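Glutathione S-transferase 2 (Onchocerca volvulus, PDB 1TU7) catalyses the conjugation of glutathione to electrophilic compounds and appears to play a central role in the detoxification system of the parasite. Local coordinates at residues Phe45-Leu50 against Ile60-Ala65; Tyr3-Phe8 against Pro51-Gly56. All coordinates share one frame; numbering follows the deposited sequence.

Contact 1 (Phe45-Leu50 against Ile60-Ala65); sequences FQFGQL and IVQSGA. With GSH (glutathione), chain C.
V61 packs against F47, Q46 and F45 of the loop 45-50. Both segments belong to the thioredoxin-like N-terminal domain of a Pi-class glutathione S-transferase. V61 lies on strand 58-61, and Q62 then takes the N-cap position of helix 63-73. CG1 of V61 reaches F45, CG2 reaches F47, and both touch Q46. CG1, anti to the carbonyl carbon (chi1 -63°), meets the edge of the F45 ring, with V61 CG1 4.1 Å from F45 CD2. CG2 meets the F47 ring obliquely, 3.9 Å from V61 CG2 to F47 CD1. The same methyl touches the chain of Q46, where V61 CG2 lies 3.9 Å from Q46 CB. Q46 bends at its second torsion and lays its amide end against V61. No hydrogen bond joins the two segments. A type I turn from F45 to G48 shapes the loop, closed by G48 N to F45 O. F47 also meets the second subunit, packing edge-to-face with F128 of that chain.

Beyond this apolar patch both segments grip glutathione. L50 binds it through the main chain, with L50 N donating to GSH O2 (2.9 Å, 173°) and GSH N2 donating to L50 O (2.8 Å). S63 begins helix 63-73 and holds one carboxylate of glutathione: S63 N bonds GSH O12 at 2.9 Å, and S63 OG donates to GSH O11 at 2.6 Å.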
ATOM      1  N   PHE A  45      18.261   0.118   6.646  1.00 14.64           N
ATOM      2  CA  PHE A  45      17.024   0.136   5.847  1.00 14.27           C
ATOM      3  C   PHE A  45      16.271   1.405   6.138  1.00 14.20           C
ATOM      4  O   PHE A  45      16.189   1.810   7.279  1.00 14.08           O
ATOM      5  CB  PHE A  45      16.229  -1.127   6.140  1.00 14.78           C
ATOM      6  CG  PHE A  45      17.043  -2.344   5.862  1.00 14.14           C
ATOM      7  CD1 PHE A  45      17.702  -2.991   6.889  1.00 15.83           C
ATOM      8  CD2 PHE A  45      17.292  -2.745   4.564  1.00 13.30           C
ATOM      9  CE1 PHE A  45      18.543  -4.075   6.633  1.00 16.13           C
ATOM     10  CE2 PHE A  45      18.109  -3.828   4.296  1.00 14.21           C
ATOM     11  CZ  PHE A  45      18.738  -4.495   5.325  1.00 15.22           C
ATOM     12  N   GLN A  46      15.720   2.013   5.094  1.00 13.74           N
ATOM     13  CA  GLN A  46      15.172   3.356   5.182  1.00 13.28           C
ATOM     14  C   GLN A  46      14.025   3.521   6.192  1.00 13.29           C
ATOM     15  O   GLN A  46      13.871   4.588   6.768  1.00 14.31           O
ATOM     16  CB  GLN A  46      14.753   3.836   3.789  1.00 14.17           C
ATOM     17  CG  GLN A  46      15.923   4.032   2.825  1.00 14.33           C
ATOM     18  CD  GLN A  46      16.172   2.870   1.854  1.00 13.51           C
ATOM     19  OE1 GLN A  46      16.467   3.085   0.648  1.00 15.80           O
ATOM     20  NE2 GLN A  46      16.098   1.666   2.362  1.00 12.27           N
ATOM     21  N   PHE A  47      13.216   2.484   6.407  1.00 13.37           N
ATOM     22  CA  PHE A  47      12.211   2.475   7.459  1.00 13.08           C
ATOM     23  C   PHE A  47      12.477   1.455   8.563  1.00 13.11           C
ATOM     24  O   PHE A  47      11.598   1.144   9.331  1.00 14.46           O
ATOM     25  CB  PHE A  47      10.800   2.309   6.866  1.00 13.01           C
ATOM     26  CG  PHE A  47      10.451   3.397   5.909  1.00 12.25           C
ATOM     27  CD1 PHE A  47      10.431   3.199   4.530  1.00 12.15           C
ATOM     28  CD2 PHE A  47      10.199   4.661   6.402  1.00 11.47           C
ATOM     29  CE1 PHE A  47      10.135   4.256   3.692  1.00 14.29           C
ATOM     30  CE2 PHE A  47       9.885   5.670   5.634  1.00  2.00           C
ATOM     31  CZ  PHE A  47       9.912   5.499   4.249  1.00 10.64           C
ATOM     32  N   GLY A  48      13.697   0.931   8.606  1.00 13.06           N
ATOM     33  CA  GLY A  48      14.074  -0.044   9.609  1.00 13.76           C
ATOM     34  C   GLY A  48      13.406  -1.385   9.453  1.00 14.48           C
ATOM     35  O   GLY A  48      13.304  -2.150  10.410  1.00 14.75           O
ATOM     36  N   GLN A  49      12.929  -1.677   8.239  1.00 13.69           N
ATOM     37  CA  GLN A  49      12.132  -2.873   7.975  1.00 13.52           C
ATOM     38  C   GLN A  49      12.510  -3.524   6.635  1.00 13.53           C
ATOM     39  O   GLN A  49      13.208  -2.961   5.794  1.00 12.77           O
ATOM     40  CB  GLN A  49      10.634  -2.508   8.011  1.00 14.08           C
ATOM     41  CG  GLN A  49      10.174  -2.113   9.422  1.00 14.94           C
ATOM     42  CD  GLN A  49       8.693  -2.263   9.642  1.00 16.09           C
ATOM     43  OE1 GLN A  49       8.254  -2.928  10.608  1.00 23.41           O
ATOM     44  NE2 GLN A  49       7.917  -1.681   8.777  1.00 13.72           N
ATOM     45  N   LEU A  50      12.060  -4.758   6.493  1.00 13.44           N
ATOM     46  CA  LEU A  50      12.248  -5.578   5.299  1.00 13.10           C
ATOM     47  C   LEU A  50      10.862  -5.868   4.714  1.00 12.07           C
ATOM     48  O   LEU A  50       9.870  -5.804   5.430  1.00 13.04           O
ATOM     49  CB  LEU A  50      12.954  -6.880   5.695  1.00 12.81           C
ATOM     50  CG  LEU A  50      14.328  -6.691   6.356  1.00 14.02           C
ATOM     51  CD1 LEU A  50      14.958  -8.041   6.720  1.00 14.49           C
ATOM     52  CD2 LEU A  50      15.260  -5.876   5.510  1.00 15.42           C
ATOM     53  N   ILE A  60      16.099  -0.535  -2.407  1.00 13.26           N
ATOM     54  CA  ILE A  60      14.674  -0.256  -2.438  1.00 13.10           C
ATOM     55  C   ILE A  60      13.964  -1.048  -1.348  1.00 12.61           C
ATOM     56  O   ILE A  60      13.945  -2.281  -1.380  1.00 13.74           O
ATOM     57  CB  ILE A  60      14.090  -0.636  -3.805  1.00 13.02           C
ATOM     58  CG1 ILE A  60      14.922  -0.041  -4.930  1.00 13.75           C
ATOM     59  CG2 ILE A  60      12.647  -0.156  -3.873  1.00 13.45           C
ATOM     60  CD1 ILE A  60      14.610  -0.649  -6.272  1.00 15.54           C
ATOM     61  N   VAL A  61      13.394  -0.368  -0.367  1.00 11.69           N
ATOM     62  CA  VAL A  61      12.485  -0.988   0.567  1.00 11.93           C
ATOM     63  C   VAL A  61      11.035  -0.670   0.155  1.00 11.85           C
ATOM     64  O   VAL A  61      10.817   0.033  -0.838  1.00 12.66           O
ATOM     65  CB  VAL A  61      12.787  -0.606   2.048  1.00 12.31           C
ATOM     66  CG1 VAL A  61      14.149  -1.113   2.449  1.00 12.59           C
ATOM     67  CG2 VAL A  61      12.672   0.898   2.307  1.00 12.48           C
ATOM     68  N   GLN A  62      10.086  -1.255   0.896  1.00 11.45           N
ATOM     69  CA  GLN A  62       8.643  -1.193   0.670  1.00 11.77           C
ATOM     70  C   GLN A  62       8.244  -2.181  -0.404  1.00 11.39           C
ATOM     71  O   GLN A  62       8.478  -1.975  -1.582  1.00 11.70           O
ATOM     72  CB  GLN A  62       8.133   0.221   0.384  1.00 11.06           C
ATOM     73  CG  GLN A  62       8.214   1.129   1.601  1.00 11.07           C
ATOM     74  CD  GLN A  62       7.217   0.837   2.695  1.00 12.39           C
ATOM     75  OE1 GLN A  62       7.321   1.398   3.819  1.00 16.17           O
ATOM     76  NE2 GLN A  62       6.264   0.015   2.411  1.00 10.53           N
ATOM     77  N   SER A  63       7.584  -3.251   0.029  1.00 11.98           N
ATOM     78  CA  SER A  63       7.246  -4.340  -0.851  1.00 11.99           C
ATOM     79  C   SER A  63       6.495  -3.882  -2.090  1.00 10.84           C
ATOM     80  O   SER A  63       6.761  -4.381  -3.169  1.00 11.72           O
ATOM     81  CB  SER A  63       6.451  -5.416  -0.125  1.00 11.87           C
ATOM     82  OG  SER A  63       5.198  -4.942   0.363  1.00 13.65           O
ATOM     83  N   GLY A  64       5.554  -2.945  -1.966  1.00 11.68           N
ATOM     84  CA  GLY A  64       4.836  -2.488  -3.136  1.00 11.81           C
ATOM     85  C   GLY A  64       5.679  -1.703  -4.110  1.00 11.97           C
ATOM     86  O   GLY A  64       5.531  -1.794  -5.326  1.00 12.57           O
ATOM     87  N   ALA A  65       6.601  -0.906  -3.578  1.00 11.56           N
ATOM     88  CA  ALA A  65       7.519  -0.142  -4.426  1.00 11.58           C
ATOM     89  C   ALA A  65       8.502  -1.066  -5.140  1.00 11.13           C
ATOM     90  O   ALA A  65       8.833  -0.851  -6.287  1.00 12.54           O
ATOM     91  CB  ALA A  65       8.287   0.900  -3.619  1.00 12.21           C
TER
HETATM   92  N1  GSH C1001       4.805  -1.508   4.317  1.00 15.23           N
HETATM   93  CA1 GSH C1001       5.881  -2.401   4.512  1.00 13.87           C
HETATM   94  C1  GSH C1001       6.247  -3.149   3.300  1.00 13.13           C
HETATM   95  O11 GSH C1001       5.189  -3.517   2.553  1.00 12.86           O
HETATM   96  O12 GSH C1001       7.389  -3.573   2.891  1.00 12.49           O
HETATM   97  CB1 GSH C1001       5.975  -3.227   5.723  1.00 13.87           C
HETATM   98  CG1 GSH C1001       7.319  -3.796   6.097  1.00 14.43           C
HETATM   99  CD1 GSH C1001       7.232  -4.590   7.391  1.00 15.57           C
HETATM  100  OE1 GSH C1001       6.104  -4.504   8.135  1.00 16.51           O
HETATM  101  N2  GSH C1001       8.248  -5.343   7.717  1.00 14.95           N
HETATM  102  CA2 GSH C1001       8.270  -6.209   8.897  1.00 19.79           C
HETATM  103  C2  GSH C1001       9.589  -6.075   9.552  1.00 19.60           C
HETATM  104  O2  GSH C1001      10.706  -5.734   8.819  1.00 16.39           O
HETATM  105  CB2 GSH C1001       8.108  -7.674   8.500  1.00 22.82           C
HETATM  106  SG2 GSH C1001       6.410  -8.042   8.008  1.00 29.65           S
HETATM  107  N3  GSH C1001       9.688  -6.270  10.856  1.00 21.94           N
HETATM  108  CA3 GSH C1001      10.988  -6.150  11.458  1.00 23.29           C
HETATM  109  C3  GSH C1001      11.011  -5.051  12.470  1.00 25.11           C
HETATM  110  O31 GSH C1001      10.246  -3.980  12.427  1.00 24.58           O
HETATM  111  O32 GSH C1001      11.923  -5.205  13.522  1.00 27.04           O

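Contact 2 (Tyr3-Phe8 against Pro51-Gly56); sequences YKLTYF and PCLYDG. With GSH (glutathione), chain C.
L5 sits between L53 and P51 at the apolar centre of this antiparallel strand pair. One methyl does the touching: L5 CD1 lies 4.3 Å from P51 CB and equally far from L53 CB. CG of L5 is anti to the backbone N (chi1 -178°), and the branch leans over the neighbouring strand. Y7 lies alongside P51, pointing the same way, with Y7 CE2 3.7 Å from P51 CD. A cis peptide bond precedes P51, a hallmark of the thioredoxin-like fold. The hydroxyl of Y7 lies near the thiol end of glutathione, 3.4 Å from Y7 OH to GSH SG2, and is hydrogen-bonded to L13 N.

Strands 3-8 and 52-55 run antiparallel, and four main-chain bonds join them. K4 and Y54 exchange two, as do T6 and C52; T6 N to C52 O is 2.8 Å and nearly straight (175°). These two pairs carry the other face of the sheet. T6 OG1 lies at the edge of the Y54 ring, in its plane, 3.4 Å from Y54 CE1; the hydroxyl is hydrogen-bonded to D31. C52 SG lies above one face of the ring, toward its rim. K4 runs beside Y54, with K4 CE 3.6 Å from Y54 CD1; its ammonium is at most weakly attracted to the ring.

At the polar edge Y3 and D55 lie side by side, ring and carboxylate planes 39° apart, with Y3 CE2 3.5 Å from D55 OD1. K73 makes a salt bridge to D55 OD2 and a hydrogen bond to Y3 OH; H69 is hydrogen-bonded to D55 OD2.

Strand 29-33 flanks strand 3-8, and strand 58-61 flanks strand 52-55. Helices 15-23 and 63-73 pack on the face of L5 and L53.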
ATOM      1  N   TYR A   3      20.924  -8.699  -8.264  1.00 16.45           N
ATOM      2  CA  TYR A   3      19.690  -8.591  -7.507  1.00 15.05           C
ATOM      3  C   TYR A   3      19.830  -9.360  -6.217  1.00 14.37           C
ATOM      4  O   TYR A   3      20.204 -10.524  -6.199  1.00 14.56           O
ATOM      5  CB  TYR A   3      18.503  -9.157  -8.277  1.00 14.51           C
ATOM      6  CG  TYR A   3      18.090  -8.407  -9.509  1.00 14.11           C
ATOM      7  CD1 TYR A   3      18.541  -8.795 -10.740  1.00 16.19           C
ATOM      8  CD2 TYR A   3      17.233  -7.336  -9.442  1.00 14.88           C
ATOM      9  CE1 TYR A   3      18.157  -8.151 -11.884  1.00 17.10           C
ATOM     10  CE2 TYR A   3      16.848  -6.663 -10.586  1.00 16.33           C
ATOM     11  CZ  TYR A   3      17.316  -7.084 -11.815  1.00 15.14           C
ATOM     12  OH  TYR A   3      16.964  -6.456 -12.992  1.00 14.99           O
ATOM     13  N   LYS A   4      19.483  -8.723  -5.111  1.00 13.86           N
ATOM     14  CA  LYS A   4      19.468  -9.368  -3.804  1.00 13.75           C
ATOM     15  C   LYS A   4      18.200  -8.943  -3.097  1.00 13.35           C
ATOM     16  O   LYS A   4      17.920  -7.759  -2.992  1.00 14.35           O
ATOM     17  CB  LYS A   4      20.687  -9.005  -2.961  1.00 14.52           C
ATOM     18  CG  LYS A   4      20.630  -9.581  -1.580  1.00 16.33           C
ATOM     19  CD  LYS A   4      21.954  -9.604  -0.874  1.00 21.39           C
ATOM     20  CE  LYS A   4      22.409  -8.280  -0.492  1.00 22.72           C
ATOM     21  NZ  LYS A   4      23.773  -8.400   0.134  1.00 25.16           N
ATOM     22  N   LEU A   5      17.448  -9.901  -2.585  1.00 12.43           N
ATOM     23  CA  LEU A   5      16.258  -9.621  -1.807  1.00 12.67           C
ATOM     24  C   LEU A   5      16.500 -10.060  -0.395  1.00 13.12           C
ATOM     25  O   LEU A   5      16.755 -11.255  -0.151  1.00 13.62           O
ATOM     26  CB  LEU A   5      15.064 -10.369  -2.384  1.00 12.78           C
ATOM     27  CG  LEU A   5      13.727 -10.126  -1.686  1.00 12.92           C
ATOM     28  CD1 LEU A   5      13.202  -8.726  -1.995  1.00 14.38           C
ATOM     29  CD2 LEU A   5      12.736 -11.178  -2.115  1.00 14.10           C
ATOM     30  N   THR A   6      16.400  -9.120   0.530  1.00 12.18           N
ATOM     31  CA  THR A   6      16.642  -9.362   1.944  1.00 12.81           C
ATOM     32  C   THR A   6      15.311  -9.356   2.672  1.00 13.11           C
ATOM     33  O   THR A   6      14.559  -8.383   2.602  1.00 13.24           O
ATOM     34  CB  THR A   6      17.590  -8.304   2.490  1.00 13.39           C
ATOM     35  OG1 THR A   6      18.846  -8.434   1.808  1.00 14.88           O
ATOM     36  CG2 THR A   6      17.879  -8.536   3.969  1.00 14.76           C
ATOM     37  N   TYR A   7      15.008 -10.465   3.344  1.00 13.23           N
ATOM     38  CA  TYR A   7      13.809 -10.590   4.151  1.00 13.52           C
ATOM     39  C   TYR A   7      14.045 -11.680   5.184  1.00 14.11           C
ATOM     40  O   TYR A   7      15.076 -12.330   5.198  1.00 15.22           O
ATOM     41  CB  TYR A   7      12.586 -10.946   3.283  1.00 13.70           C
ATOM     42  CG  TYR A   7      11.248 -10.795   3.977  1.00 12.46           C
ATOM     43  CD1 TYR A   7      10.436 -11.902   4.203  1.00 13.74           C
ATOM     44  CD2 TYR A   7      10.814  -9.574   4.449  1.00 12.56           C
ATOM     45  CE1 TYR A   7       9.218 -11.798   4.834  1.00 14.26           C
ATOM     46  CE2 TYR A   7       9.578  -9.450   5.082  1.00 13.41           C
ATOM     47  CZ  TYR A   7       8.775 -10.571   5.255  1.00 12.89           C
ATOM     48  OH  TYR A   7       7.553 -10.495   5.873  1.00 15.36           O
ATOM     49  N   PHE A   8      13.087 -11.868   6.064  1.00 14.98           N
ATOM     50  CA  PHE A   8      13.159 -12.976   7.006  1.00 15.00           C
ATOM     51  C   PHE A   8      12.966 -14.303   6.278  1.00 15.42           C
ATOM     52  O   PHE A   8      12.580 -14.365   5.093  1.00 14.81           O
ATOM     53  CB  PHE A   8      12.126 -12.728   8.097  1.00 15.28           C
ATOM     54  CG  PHE A   8      12.366 -11.440   8.828  1.00 16.28           C
ATOM     55  CD1 PHE A   8      11.615 -10.299   8.560  1.00 17.40           C
ATOM     56  CD2 PHE A   8      13.438 -11.341   9.706  1.00 18.36           C
ATOM     57  CE1 PHE A   8      11.870  -9.097   9.186  1.00 18.62           C
ATOM     58  CE2 PHE A   8      13.712 -10.134  10.340  1.00 20.19           C
ATOM     59  CZ  PHE A   8      12.926  -8.999  10.085  1.00 20.65           C
ATOM     60  N   PRO A  51      10.736  -6.234   3.437  1.00 11.93           N
ATOM     61  CA  PRO A  51      11.819  -6.592   2.526  1.00 11.79           C
ATOM     62  C   PRO A  51      12.577  -5.433   1.948  1.00 11.87           C
ATOM     63  O   PRO A  51      12.091  -4.296   1.952  1.00 11.93           O
ATOM     64  CB  PRO A  51      11.072  -7.334   1.411  1.00 12.12           C
ATOM     65  CG  PRO A  51       9.734  -6.721   1.396  1.00 12.03           C
ATOM     66  CD  PRO A  51       9.417  -6.476   2.833  1.00 12.61           C
ATOM     67  N   CYS A  52      13.792  -5.734   1.512  1.00 12.29           N
ATOM     68  CA  CYS A  52      14.627  -4.820   0.731  1.00 11.65           C
ATOM     69  C   CYS A  52      15.125  -5.476  -0.508  1.00 12.20           C
ATOM     70  O   CYS A  52      15.659  -6.571  -0.420  1.00 12.48           O
ATOM     71  CB  CYS A  52      15.806  -4.394   1.589  1.00 12.01           C
ATOM     72  SG  CYS A  52      16.927  -3.224   0.823  1.00 13.97           S
ATOM     73  N   LEU A  53      14.980  -4.823  -1.659  1.00 11.40           N
ATOM     74  CA  LEU A  53      15.617  -5.270  -2.885  1.00 11.55           C
ATOM     75  C   LEU A  53      16.808  -4.369  -3.181  1.00 11.45           C
ATOM     76  O   LEU A  53      16.651  -3.147  -3.299  1.00 12.14           O
ATOM     77  CB  LEU A  53      14.645  -5.227  -4.060  1.00 11.67           C
ATOM     78  CG  LEU A  53      15.278  -5.650  -5.386  1.00 14.14           C
ATOM     79  CD1 LEU A  53      15.480  -7.160  -5.385  1.00 15.13           C
ATOM     80  CD2 LEU A  53      14.367  -5.122  -6.511  1.00 14.69           C
ATOM     81  N   TYR A  54      17.967  -4.987  -3.318  1.00 12.46           N
ATOM     82  CA  TYR A  54      19.118  -4.351  -3.925  1.00 12.84           C
ATOM     83  C   TYR A  54      19.111  -4.691  -5.402  1.00 12.67           C
ATOM     84  O   TYR A  54      19.147  -5.854  -5.775  1.00 13.64           O
ATOM     85  CB  TYR A  54      20.393  -4.855  -3.254  1.00 13.31           C
ATOM     86  CG  TYR A  54      20.449  -4.658  -1.745  1.00 14.24           C
ATOM     87  CD1 TYR A  54      19.982  -5.649  -0.869  1.00 15.86           C
ATOM     88  CD2 TYR A  54      20.984  -3.485  -1.186  1.00 14.79           C
ATOM     89  CE1 TYR A  54      20.048  -5.485   0.500  1.00 14.79           C
ATOM     90  CE2 TYR A  54      21.046  -3.326   0.189  1.00 16.87           C
ATOM     91  CZ  TYR A  54      20.596  -4.332   1.021  1.00 16.62           C
ATOM     92  OH  TYR A  54      20.675  -4.212   2.404  1.00 19.01           O
ATOM     93  N   ASP A  55      18.990  -3.658  -6.218  1.00 13.92           N
ATOM     94  CA  ASP A  55      19.016  -3.784  -7.660  1.00 14.91           C
ATOM     95  C   ASP A  55      20.232  -3.022  -8.129  1.00 15.02           C
ATOM     96  O   ASP A  55      20.206  -1.791  -8.234  1.00 14.52           O
ATOM     97  CB  ASP A  55      17.750  -3.181  -8.227  1.00 14.38           C
ATOM     98  CG  ASP A  55      17.656  -3.342  -9.712  1.00 16.08           C
ATOM     99  OD1 ASP A  55      18.681  -3.679 -10.362  1.00 16.02           O
ATOM    100  OD2 ASP A  55      16.595  -3.135 -10.319  1.00 15.98           O
ATOM    101  N   GLY A  56      21.316  -3.752  -8.363  1.00 16.02           N
ATOM    102  CA  GLY A  56      22.604  -3.113  -8.557  1.00 17.25           C
ATOM    103  C   GLY A  56      22.926  -2.237  -7.344  1.00 18.36           C
ATOM    104  O   GLY A  56      22.874  -2.718  -6.215  1.00 19.39           O
TER
HETATM  105  N1  GSH C1001       4.805  -1.508   4.317  1.00 15.23           N
HETATM  106  CA1 GSH C1001       5.881  -2.401   4.512  1.00 13.87           C
HETATM  107  C1  GSH C1001       6.247  -3.149   3.300  1.00 13.13           C
HETATM  108  O11 GSH C1001       5.189  -3.517   2.553  1.00 12.86           O
HETATM  109  O12 GSH C1001       7.389  -3.573   2.891  1.00 12.49           O
HETATM  110  CB1 GSH C1001       5.975  -3.227   5.723  1.00 13.87           C
HETATM  111  CG1 GSH C1001       7.319  -3.796   6.097  1.00 14.43           C
HETATM  112  CD1 GSH C1001       7.232  -4.590   7.391  1.00 15.57           C
HETATM  113  OE1 GSH C1001       6.104  -4.504   8.135  1.00 16.51           O
HETATM  114  N2  GSH C1001       8.248  -5.343   7.717  1.00 14.95           N
HETATM  115  CA2 GSH C1001       8.270  -6.209   8.897  1.00 19.79           C
HETATM  116  C2  GSH C1001       9.589  -6.075   9.552  1.00 19.60           C
HETATM  117  O2  GSH C1001      10.706  -5.734   8.819  1.00 16.39           O
HETATM  118  CB2 GSH C1001       8.108  -7.674   8.500  1.00 22.82           C
HETATM  119  SG2 GSH C1001       6.410  -8.042   8.008  1.00 29.65           S
HETATM  120  N3  GSH C1001       9.688  -6.270  10.856  1.00 21.94           N
HETATM  121  CA3 GSH C1001      10.988  -6.150  11.458  1.00 23.29           C
HETATM  122  C3  GSH C1001      11.011  -5.051  12.470  1.00 25.11           C
HETATM  123  O31 GSH C1001      10.246  -3.980  12.427  1.00 24.58           O
HETATM  124  O32 GSH C1001      11.923  -5.205  13.522  1.00 27.04           O

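Contacts 1 and 2 lie side by side in the N-terminal domain, their centres about 9 Å apart. The sheet joins them: I60 O of contact 1 is 2.8 Å from L53 N of contact 2, a probable hydrogen bond between strands 58-61 and 52-55. F45 packs across the same boundary, with F45 CE2 3.6 Å from C52 CB. The chain passes directly from L50 of contact 1 to P51 of contact 2, and L50 CB comes within 3.7 Å of Y7 CD2. Both contacts line the glutathione pocket. Contact 1 supplies main-chain bonds and the carboxylate site at S63. Contact 2 brings Y7 to the sulfur end and sets the edge of the F8 ring against GSH O2.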